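Local coordinates for protein 2-C-methyl-D-erythritol 2,4-cyclodiphosphate synthase (Thermus thermophilus, PDB 1IV3) that catalyses the conversion of 4-diphosphocytidyl-2-C-methyl-D-erythritol 2-phosphate to 2-C-methyl-D-erythritol 2,4-cyclodiphosphate with release of CMP, a step of the non-mevalonate route to isoprenoids, at residues A[16-19]-A[24-27]; A[40-45]-A[55-60]; A[115-118]-A[123-126]. The protein carries 3 engineered substitutions. All blocks are in the same frame, centred on the assembly; numbering follows the deposited sequence.

Contact 1: residues A[16-19]-A[24-27]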
ATOM      1  N   ARG A  16     -24.996  -6.721   9.446  1.00 22.32           N
ATOM      2  CA  ARG A  16     -25.056  -6.629   7.987  1.00 18.74           C
ATOM      3  C   ARG A  16     -24.272  -7.786   7.377  1.00 18.29           C
ATOM      4  O   ARG A  16     -23.281  -8.229   7.976  1.00 17.51           O
ATOM      5  CB  ARG A  16     -24.459  -5.301   7.539  1.00 17.54           C
ATOM      6  CG  ARG A  16     -25.319  -4.070   7.744  1.00 33.96           C
ATOM      7  CD  ARG A  16     -24.630  -2.839   7.160  1.00 50.70           C
ATOM      8  NE  ARG A  16     -25.027  -1.634   7.890  1.00 70.70           N
ATOM      9  CZ  ARG A  16     -26.236  -1.100   7.766  1.00 79.91           C
ATOM     10  NH1 ARG A  16     -27.109  -1.679   6.948  1.00 68.98           N
ATOM     11  NH2 ARG A  16     -26.563  -0.008   8.444  1.00 91.77           N
ATOM     12  N   PRO A  17     -24.641  -8.296   6.220  1.00 16.95           N
ATOM     13  CA  PRO A  17     -23.864  -9.384   5.597  1.00 15.49           C
ATOM     14  C   PRO A  17     -22.469  -8.913   5.212  1.00 15.46           C
ATOM     15  O   PRO A  17     -22.226  -7.781   4.807  1.00 17.10           O
ATOM     16  CB  PRO A  17     -24.675  -9.732   4.337  1.00 15.29           C
ATOM     17  CG  PRO A  17     -25.382  -8.442   4.036  1.00 20.37           C
ATOM     18  CD  PRO A  17     -25.798  -7.908   5.383  1.00 22.22           C
ATOM     19  N   LEU A  18     -21.507  -9.823   5.340  1.00 13.01           N
ATOM     20  CA  LEU A  18     -20.138  -9.491   4.965  1.00 14.03           C
ATOM     21  C   LEU A  18     -19.775 -10.193   3.661  1.00 12.85           C
ATOM     22  O   LEU A  18     -19.871 -11.422   3.594  1.00 17.53           O
ATOM     23  CB  LEU A  18     -19.148  -9.913   6.056  1.00  9.85           C
ATOM     24  CG  LEU A  18     -17.683  -9.702   5.674  1.00 13.43           C
ATOM     25  CD1 LEU A  18     -17.366  -8.229   5.490  1.00 11.42           C
ATOM     26  CD2 LEU A  18     -16.761 -10.319   6.720  1.00 17.15           C
ATOM     27  N   TYR A  19     -19.376  -9.427   2.656  1.00 11.65           N
ATOM     28  CA  TYR A  19     -18.933  -9.997   1.395  1.00 12.65           C
ATOM     29  C   TYR A  19     -17.458  -9.721   1.161  1.00 14.89           C
ATOM     30  O   TYR A  19     -17.044  -8.559   1.292  1.00 13.95           O
ATOM     31  CB  TYR A  19     -19.716  -9.386   0.212  1.00 15.24           C
ATOM     32  CG  TYR A  19     -21.170  -9.788   0.317  1.00 13.04           C
ATOM     33  CD1 TYR A  19     -21.487 -11.083  -0.086  1.00 19.02           C
ATOM     34  CD2 TYR A  19     -22.145  -8.930   0.784  1.00 16.26           C
ATOM     35  CE1 TYR A  19     -22.794 -11.518  -0.019  1.00 21.38           C
ATOM     36  CE2 TYR A  19     -23.476  -9.362   0.858  1.00 17.87           C
ATOM     37  CZ  TYR A  19     -23.760 -10.656   0.453  1.00 24.13           C
ATOM     38  OH  TYR A  19     -25.052 -11.140   0.497  1.00 36.84           O
ATOM     39  N   LEU A  24     -20.084 -14.594   0.368  1.00 12.41           N
ATOM     40  CA  LEU A  24     -20.698 -14.318   1.663  1.00 15.13           C
ATOM     41  C   LEU A  24     -19.870 -14.890   2.809  1.00 17.30           C
ATOM     42  O   LEU A  24     -19.597 -16.078   2.882  1.00 21.16           O
ATOM     43  CB  LEU A  24     -22.120 -14.897   1.695  1.00 17.46           C
ATOM     44  CG  LEU A  24     -23.192 -14.073   2.415  1.00 26.41           C
ATOM     45  CD1 LEU A  24     -24.336 -14.977   2.865  1.00 26.17           C
ATOM     46  CD2 LEU A  24     -22.644 -13.297   3.592  1.00 24.99           C
ATOM     47  N   ILE A  25     -19.445 -14.062   3.756  1.00 16.69           N
ATOM     48  CA  ILE A  25     -18.693 -14.592   4.883  1.00 19.01           C
ATOM     49  C   ILE A  25     -19.461 -14.469   6.198  1.00 22.72           C
ATOM     50  O   ILE A  25     -19.793 -13.358   6.639  1.00 16.31           O
ATOM     51  CB  ILE A  25     -17.355 -13.855   5.013  1.00 18.85           C
ATOM     52  CG1 ILE A  25     -16.536 -13.947   3.719  1.00 17.40           C
ATOM     53  CG2 ILE A  25     -16.571 -14.372   6.203  1.00 28.94           C
ATOM     54  CD1 ILE A  25     -16.285 -15.409   3.372  1.00 20.44           C
ATOM     55  N   PRO A  26     -19.701 -15.615   6.832  1.00 20.56           N
ATOM     56  CA  PRO A  26     -20.445 -15.618   8.107  1.00 25.53           C
ATOM     57  C   PRO A  26     -19.740 -14.694   9.095  1.00 16.79           C
ATOM     58  O   PRO A  26     -18.538 -14.839   9.285  1.00 15.23           O
ATOM     59  CB  PRO A  26     -20.386 -17.077   8.543  1.00 29.92           C
ATOM     60  CG  PRO A  26     -20.222 -17.831   7.250  1.00 25.38           C
ATOM     61  CD  PRO A  26     -19.279 -16.972   6.453  1.00 17.49           C
ATOM     62  N   SER A  27     -20.488 -13.742   9.664  1.00 16.73           N
ATOM     63  CA  SER A  27     -19.904 -12.657  10.423  1.00 15.73           C
ATOM     64  C   SER A  27     -20.920 -11.894  11.265  1.00 17.86           C
ATOM     65  O   SER A  27     -22.063 -11.750  10.841  1.00 22.83           O
ATOM     66  CB  SER A  27     -19.229 -11.677   9.450  1.00 15.05           C
ATOM     67  OG  SER A  27     -18.640 -10.576  10.138  1.00 18.36           O
TER
HETATM   68  O   HOH W   1     -22.103 -12.300   6.653  1.00 20.70           O
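Tyr-19 and Leu-24 meet where the two short strands pair antiparallel, at a non-hydrogen-bonded position. With its CG beside the backbone N and anti to the carbonyl carbon (chi1 -66°), Tyr-19 sends its ring over toward the other strand, and CE1 comes 3.6 Å from Leu-24 CG. The two side chains meet at a slant, so the leucine lies neither squarely on the ring face nor against its edge. A long, partly exposed tyrosine suits this place, since its ring covers part of Leu-24, which nevertheless remains exposed. Leu-24 CD2 also reaches back over the strand to within 3.3 Å of Leu-18 O.

That same carbonyl takes an almost straight bond from the backbone, Ile-25 N to Leu-18 O at 2.7 Å. Next to it a water bridges the strands, accepting from Leu-18 N and donating to Ile-25 O. On the buried face Leu-18 turns its CG anti to the backbone N (chi1 175°), which sets CD2 4.0 Å from Ile-25 CB. The backbone itself brings Leu-18 CB to 3.8 Å from Ser-27 CB. Serine is small enough for this approach, and its OG is hydrogen-bonded to Val-29 O.

The pair forms the beta hairpin of strands 18-20 and 23-25, a two-stranded unit separate from the mixed sheet; Leu-18 and Ser-27 pack on Pro-103 of a neighbouring loop.

Contact 2: residues A[40-45]-A[55-60]. Engineered in segment 40-45: Met-41 (natural residue Leu). With MG (magnesium ion), chain G.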
ATOM      1  N   ALA A  40     -12.254  -6.259  -1.103  1.00  9.35           N
ATOM      2  CA  ALA A  40     -11.329  -7.029  -1.929  1.00  9.96           C
ATOM      3  C   ALA A  40     -11.636  -6.790  -3.405  1.00 10.47           C
ATOM      4  O   ALA A  40     -10.792  -6.398  -4.199  1.00  9.96           O
ATOM      5  CB  ALA A  40     -11.430  -8.529  -1.660  1.00 11.60           C
ATOM      6  N   MET A  41     -12.904  -7.037  -3.757  1.00  9.09           N
ATOM      7  CA  MET A  41     -13.308  -6.810  -5.139  1.00  6.93           C
ATOM      8  C   MET A  41     -13.044  -5.362  -5.539  1.00  9.30           C
ATOM      9  O   MET A  41     -12.545  -5.091  -6.633  1.00  8.94           O
ATOM     10  CB  MET A  41     -14.791  -7.105  -5.365  1.00 11.62           C
ATOM     11  CG  MET A  41     -15.215  -8.556  -5.404  1.00 25.37           C
ATOM     12  SD  MET A  41     -14.699  -9.504  -6.854  1.00  3.68           S
ATOM     13  CE  MET A  41     -13.319 -10.378  -6.226  1.00  7.68           C
ATOM     14  N   HIS A  42     -13.378  -4.393  -4.683  1.00 10.78           N
ATOM     15  CA  HIS A  42     -13.212  -2.998  -5.103  1.00  8.76           C
ATOM     16  C   HIS A  42     -11.749  -2.615  -5.308  1.00  9.82           C
ATOM     17  O   HIS A  42     -11.421  -1.965  -6.302  1.00  9.44           O
ATOM     18  CB  HIS A  42     -13.825  -2.047  -4.076  1.00  9.38           C
ATOM     19  CG  HIS A  42     -15.313  -2.137  -4.084  1.00 13.52           C
ATOM     20  ND1 HIS A  42     -16.126  -1.429  -3.242  1.00 22.85           N
ATOM     21  CD2 HIS A  42     -16.131  -2.883  -4.879  1.00 16.07           C
ATOM     22  CE1 HIS A  42     -17.395  -1.720  -3.497  1.00 30.35           C
ATOM     23  NE2 HIS A  42     -17.422  -2.603  -4.485  1.00 21.89           N
ATOM     24  N   ALA A  43     -10.916  -3.069  -4.378  1.00  8.07           N
ATOM     25  CA  ALA A  43      -9.491  -2.715  -4.513  1.00  9.72           C
ATOM     26  C   ALA A  43      -8.856  -3.380  -5.727  1.00  9.22           C
ATOM     27  O   ALA A  43      -8.024  -2.775  -6.406  1.00  9.61           O
ATOM     28  CB  ALA A  43      -8.743  -3.096  -3.240  1.00 11.29           C
ATOM     29  N   LEU A  44      -9.226  -4.633  -6.025  1.00  9.27           N
ATOM     30  CA  LEU A  44      -8.712  -5.314  -7.216  1.00  8.75           C
ATOM     31  C   LEU A  44      -9.191  -4.607  -8.473  1.00  8.53           C
ATOM     32  O   LEU A  44      -8.454  -4.450  -9.446  1.00  9.86           O
ATOM     33  CB  LEU A  44      -9.170  -6.788  -7.248  1.00  8.07           C
ATOM     34  CG  LEU A  44      -8.474  -7.674  -6.211  1.00 10.05           C
ATOM     35  CD1 LEU A  44      -9.177  -9.011  -6.019  1.00  7.69           C
ATOM     36  CD2 LEU A  44      -7.014  -7.866  -6.617  1.00  6.53           C
ATOM     37  N   THR A  45     -10.454  -4.170  -8.457  1.00  8.07           N
ATOM     38  CA  THR A  45     -11.013  -3.527  -9.658  1.00  8.29           C
ATOM     39  C   THR A  45     -10.305  -2.194  -9.926  1.00  8.50           C
ATOM     40  O   THR A  45      -9.892  -1.875 -11.053  1.00  8.41           O
ATOM     41  CB  THR A  45     -12.524  -3.303  -9.501  1.00  9.20           C
ATOM     42  OG1 THR A  45     -13.219  -4.540  -9.274  1.00  9.05           O
ATOM     43  CG2 THR A  45     -13.123  -2.736 -10.789  1.00  9.66           C
ATOM     44  N   GLY A  55      -9.326   5.069 -14.833  1.00  8.86           N
ATOM     45  CA  GLY A  55     -10.146   5.804 -13.883  1.00 11.38           C
ATOM     46  C   GLY A  55     -10.255   4.994 -12.603  1.00 12.18           C
ATOM     47  O   GLY A  55      -9.228   4.442 -12.208  1.00 14.16           O
ATOM     48  N   ASP A  56     -11.435   4.927 -12.014  1.00 10.02           N
ATOM     49  CA  ASP A  56     -11.630   4.125 -10.804  1.00 12.16           C
ATOM     50  C   ASP A  56     -13.104   3.733 -10.745  1.00 14.50           C
ATOM     51  O   ASP A  56     -13.899   4.077 -11.639  1.00 11.11           O
ATOM     52  CB  ASP A  56     -11.149   4.847  -9.552  1.00 11.14           C
ATOM     53  CG  ASP A  56     -11.817   6.169  -9.293  1.00 11.23           C
ATOM     54  OD1 ASP A  56     -13.048   6.249  -9.464  1.00 14.55           O
ATOM     55  OD2 ASP A  56     -11.195   7.171  -8.884  1.00 13.49           O
ATOM     56  N   ILE A  57     -13.481   2.984  -9.721  1.00 11.37           N
ATOM     57  CA  ILE A  57     -14.862   2.498  -9.684  1.00  9.89           C
ATOM     58  C   ILE A  57     -15.856   3.617  -9.433  1.00 10.23           C
ATOM     59  O   ILE A  57     -17.033   3.471  -9.806  1.00 14.58           O
ATOM     60  CB  ILE A  57     -15.077   1.435  -8.581  1.00 11.17           C
ATOM     61  CG1 ILE A  57     -14.616   1.886  -7.199  1.00 13.06           C
ATOM     62  CG2 ILE A  57     -14.427   0.129  -9.008  1.00 16.25           C
ATOM     63  CD1 ILE A  57     -15.003   0.925  -6.078  1.00 21.27           C
ATOM     64  N   GLY A  58     -15.414   4.705  -8.801  1.00 11.70           N
ATOM     65  CA  GLY A  58     -16.309   5.844  -8.578  1.00 10.56           C
ATOM     66  C   GLY A  58     -16.683   6.439  -9.925  1.00 17.19           C
ATOM     67  O   GLY A  58     -17.814   6.884 -10.126  1.00 16.21           O
ATOM     68  N   LEU A  59     -15.750   6.442 -10.872  1.00 12.87           N
ATOM     69  CA  LEU A  59     -15.982   7.009 -12.188  1.00 12.81           C
ATOM     70  C   LEU A  59     -16.797   6.063 -13.069  1.00 20.18           C
ATOM     71  O   LEU A  59     -17.763   6.491 -13.705  1.00 14.97           O
ATOM     72  CB  LEU A  59     -14.665   7.326 -12.906  1.00 10.90           C
ATOM     73  CG  LEU A  59     -14.833   7.732 -14.376  1.00 13.29           C
ATOM     74  CD1 LEU A  59     -15.412   9.142 -14.476  1.00 15.13           C
ATOM     75  CD2 LEU A  59     -13.521   7.634 -15.123  1.00 17.53           C
ATOM     76  N   LEU A  60     -16.383   4.795 -13.105  1.00 11.32           N
ATOM     77  CA  LEU A  60     -16.939   3.896 -14.111  1.00 10.95           C
ATOM     78  C   LEU A  60     -18.190   3.179 -13.630  1.00 17.69           C
ATOM     79  O   LEU A  60     -19.023   2.759 -14.447  1.00 14.41           O
ATOM     80  CB  LEU A  60     -15.883   2.887 -14.537  1.00 10.15           C
ATOM     81  CG  LEU A  60     -14.580   3.335 -15.173  1.00 18.40           C
ATOM     82  CD1 LEU A  60     -13.901   2.118 -15.802  1.00 21.87           C
ATOM     83  CD2 LEU A  60     -14.769   4.415 -16.217  1.00 26.57           C
TER
HETATM   84 MG    MG G1561     -15.731  -0.321  -1.672  1.00 23.06          MG
HETATM   85  O   HOH W   2     -16.262   1.792  -2.506  1.00 38.40           O
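Met-41 O is gripped twice by Thr-45, one helical turn on: by the backbone N at 2.9 Å and by OG1 at 2.8 Å. The two donors arrive from opposite faces of the carbonyl plane, the hydroxyl standing 38° out of it. Met-41 is an engineered residue, but only its backbone serves here. With OG1 turned back to the helix, Thr-45 leaves its methyl for the other segment, and CG2 meets Ile-57 CG2 at 3.6 Å. Threonine suits the place because one branch satisfies its own polarity while the other packs. Cutting Thr-45 back to an alanine is likely to leave the Ile-57 CG2 methyl without its partner and Met-41 O with only the backbone N of this pair of donors.

Ile-57 spans both residues of the helix. Its CG1 lies between backbone N and carbonyl carbon (chi1 53°), a choice that sends CD1 toward His-42 while CG2 stays on Thr-45. CD1 sits over one face of the imidazole, 25° off the ring normal and 3.7 Å from His-42 CG, a CH-pi contact displaced toward the rim. Both ring nitrogens are engaged as well: ND1 binds magnesium at 2.0 Å, and NE2 is hydrogen-bonded to Ser-73.

Asp-56 caps the short helix 57-60, its OD1 accepting from Leu-59 N at 3.1 Å; its OD2 forms a salt bridge with Arg-109 of the second subunit. Asp-8, His-10 and a water also bind the magnesium. This Asp-His-His metal centre, with an adjoining segment predicted to bind substrate and tied to the next subunit, is characteristic of the IspF active site, formed between neighbouring subunits of the trimer.

Contact 3: residues A[115-118]-A[123-126]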
ATOM      1  N   SER A 115     -12.044 -18.416  -5.023  1.00 10.47           N
ATOM      2  CA  SER A 115     -12.964 -17.495  -5.710  1.00  8.89           C
ATOM      3  C   SER A 115     -12.148 -16.512  -6.516  1.00 12.47           C
ATOM      4  O   SER A 115     -12.393 -16.241  -7.686  1.00 12.81           O
ATOM      5  CB  SER A 115     -13.866 -16.845  -4.666  1.00 10.98           C
ATOM      6  OG  SER A 115     -14.756 -15.907  -5.218  1.00 15.10           O
ATOM      7  N   LEU A 116     -11.089 -15.953  -5.907  1.00 10.64           N
ATOM      8  CA  LEU A 116     -10.281 -15.006  -6.686  1.00  9.49           C
ATOM      9  C   LEU A 116      -9.663 -15.668  -7.911  1.00 10.52           C
ATOM     10  O   LEU A 116      -9.583 -15.075  -8.987  1.00 11.09           O
ATOM     11  CB  LEU A 116      -9.176 -14.440  -5.802  1.00 10.65           C
ATOM     12  CG  LEU A 116      -9.608 -13.489  -4.677  1.00  7.40           C
ATOM     13  CD1 LEU A 116      -8.373 -12.878  -4.015  1.00 10.44           C
ATOM     14  CD2 LEU A 116     -10.535 -12.408  -5.213  1.00 11.47           C
ATOM     15  N   SER A 117      -9.203 -16.901  -7.741  1.00 10.73           N
ATOM     16  CA  SER A 117      -8.587 -17.643  -8.835  1.00 12.08           C
ATOM     17  C   SER A 117      -9.552 -17.829 -10.002  1.00 10.68           C
ATOM     18  O   SER A 117      -9.178 -17.660 -11.167  1.00 12.10           O
ATOM     19  CB  SER A 117      -8.109 -18.997  -8.314  1.00 13.65           C
ATOM     20  OG  SER A 117      -7.751 -19.895  -9.347  1.00 15.05           O
ATOM     21  N   ARG A 118     -10.796 -18.172  -9.661  1.00 11.92           N
ATOM     22  CA  ARG A 118     -11.848 -18.430 -10.661  1.00 12.55           C
ATOM     23  C   ARG A 118     -12.241 -17.137 -11.361  1.00 13.61           C
ATOM     24  O   ARG A 118     -12.354 -17.051 -12.574  1.00 14.05           O
ATOM     25  CB  ARG A 118     -13.093 -19.037 -10.023  1.00 14.14           C
ATOM     26  CG  ARG A 118     -14.167 -19.483 -11.018  1.00 19.62           C
ATOM     27  CD  ARG A 118     -15.211 -20.369 -10.309  1.00 21.51           C
ATOM     28  NE  ARG A 118     -15.905 -19.482  -9.366  1.00 28.82           N
ATOM     29  CZ  ARG A 118     -16.994 -18.814  -9.740  1.00 36.76           C
ATOM     30  NH1 ARG A 118     -17.469 -18.969 -10.968  1.00 31.23           N
ATOM     31  NH2 ARG A 118     -17.559 -18.023  -8.848  1.00 22.25           N
ATOM     32  N   PRO A 123      -3.882 -18.854 -11.845  1.00 13.54           N
ATOM     33  CA  PRO A 123      -3.579 -20.057 -11.065  1.00 15.80           C
ATOM     34  C   PRO A 123      -3.460 -19.688  -9.596  1.00 15.67           C
ATOM     35  O   PRO A 123      -3.211 -18.523  -9.304  1.00 12.54           O
ATOM     36  CB  PRO A 123      -2.220 -20.494 -11.620  1.00 18.06           C
ATOM     37  CG  PRO A 123      -1.629 -19.240 -12.182  1.00 19.02           C
ATOM     38  CD  PRO A 123      -2.797 -18.460 -12.744  1.00 12.50           C
ATOM     39  N   GLN A 124      -3.600 -20.650  -8.693  1.00 12.09           N
ATOM     40  CA  GLN A 124      -3.596 -20.353  -7.263  1.00 18.97           C
ATOM     41  C   GLN A 124      -2.288 -19.749  -6.778  1.00 12.44           C
ATOM     42  O   GLN A 124      -2.315 -18.922  -5.852  1.00 14.30           O
ATOM     43  CB  GLN A 124      -3.947 -21.632  -6.469  1.00 30.99           C
ATOM     44  CG  GLN A 124      -5.286 -22.212  -6.891  1.00 42.45           C
ATOM     45  CD  GLN A 124      -6.358 -22.265  -5.827  1.00 32.17           C
ATOM     46  OE1 GLN A 124      -6.074 -22.268  -4.636  1.00 22.14           O
ATOM     47  NE2 GLN A 124      -7.623 -22.330  -6.233  1.00 21.46           N
ATOM     48  N   ASP A 125      -1.156 -20.100  -7.384  1.00 12.48           N
ATOM     49  CA  ASP A 125       0.108 -19.525  -6.897  1.00 14.49           C
ATOM     50  C   ASP A 125       0.335 -18.086  -7.348  1.00 14.16           C
ATOM     51  O   ASP A 125       1.279 -17.382  -6.974  1.00 15.52           O
ATOM     52  CB  ASP A 125       1.252 -20.427  -7.388  1.00 15.70           C
ATOM     53  CG  ASP A 125       1.352 -20.297  -8.903  1.00 21.47           C
ATOM     54  OD1 ASP A 125       2.169 -19.496  -9.395  1.00 26.10           O
ATOM     55  OD2 ASP A 125       0.565 -20.995  -9.575  1.00 31.54           O
ATOM     56  N   ARG A 126      -0.562 -17.577  -8.198  1.00  9.80           N
ATOM     57  CA  ARG A 126      -0.520 -16.196  -8.642  1.00  8.55           C
ATOM     58  C   ARG A 126      -1.606 -15.391  -7.940  1.00 10.13           C
ATOM     59  O   ARG A 126      -1.862 -14.243  -8.315  1.00 10.39           O
ATOM     60  CB  ARG A 126      -0.727 -16.135 -10.169  1.00  8.96           C
ATOM     61  CG  ARG A 126       0.472 -16.637 -10.960  1.00 12.52           C
ATOM     62  CD  ARG A 126       1.613 -15.634 -10.832  1.00 11.37           C
ATOM     63  NE  ARG A 126       2.759 -15.898 -11.681  1.00 15.09           N
ATOM     64  CZ  ARG A 126       3.723 -15.047 -12.000  1.00 17.41           C
ATOM     65  NH1 ARG A 126       3.784 -13.780 -11.565  1.00 14.44           N
ATOM     66  NH2 ARG A 126       4.679 -15.517 -12.807  1.00 16.99           N
TER
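Ser-117 points from the helix toward the segment 123-126; it takes part in both of the close approaches and supplies rather more than half of the buried surface. Its OG lies 4.3 Å from Pro-123 C and 4.0 Å from Gln-124 NE2, distances longer than close packing. The CA atoms of Ser-117 and Gln-124 are 5.9 Å apart, an approach for which a short side chain is well suited. The hydroxyl, anti to the backbone N (chi1 168°), is hydrogen-bonded to Leu-122 O in the turn that joins the two segments, so this is the better covered side.

The outer part is looser. Gln-124 is exposed and reaches back along the helix with a bend at chi2 (-118°), which carries its amide past Ser-117 to Asp-114, where NE2 is hydrogen-bonded. The CB of Pro-123 leads away from the helix, while its carbonyl O receives Arg-126 N at 3.0 Å and so helps shape the 3-10 turn; a proline is well tolerated here, since the start of a helical turn asks for no N-H bond from it.

Beyond, Asp-125 forms a salt bridge with Arg-2 of the third subunit. The contact closes the bend between helix 109-120 and strand 127-132, the helix setting Leu-116 on strand 91-99 and on helix 39-50.

Overall arrangement
Contact 2 is the buried one, and it alone of the three holds a metal ligand; contact 1 is partly buried and contact 3 lies at the surface. Their chemistry follows: strand pairing with a bridging water in contact 1, methyl and imidazole packing near magnesium in contact 2, and in contact 3 loose approaches at a turn whose polar ends bond to residues outside the two segments. Contacts 2 and 3 share an inner face, where the engineered Met-41, through CE, and Leu-44 CD1 reach Leu-116 CD2, joining helix 39-50 to helix 109-120. Contact 1 touches neither and lies across the chain's centre from contact 2, about 20 Å away between centres. Residues of contacts 2 and 3 also reach other subunits.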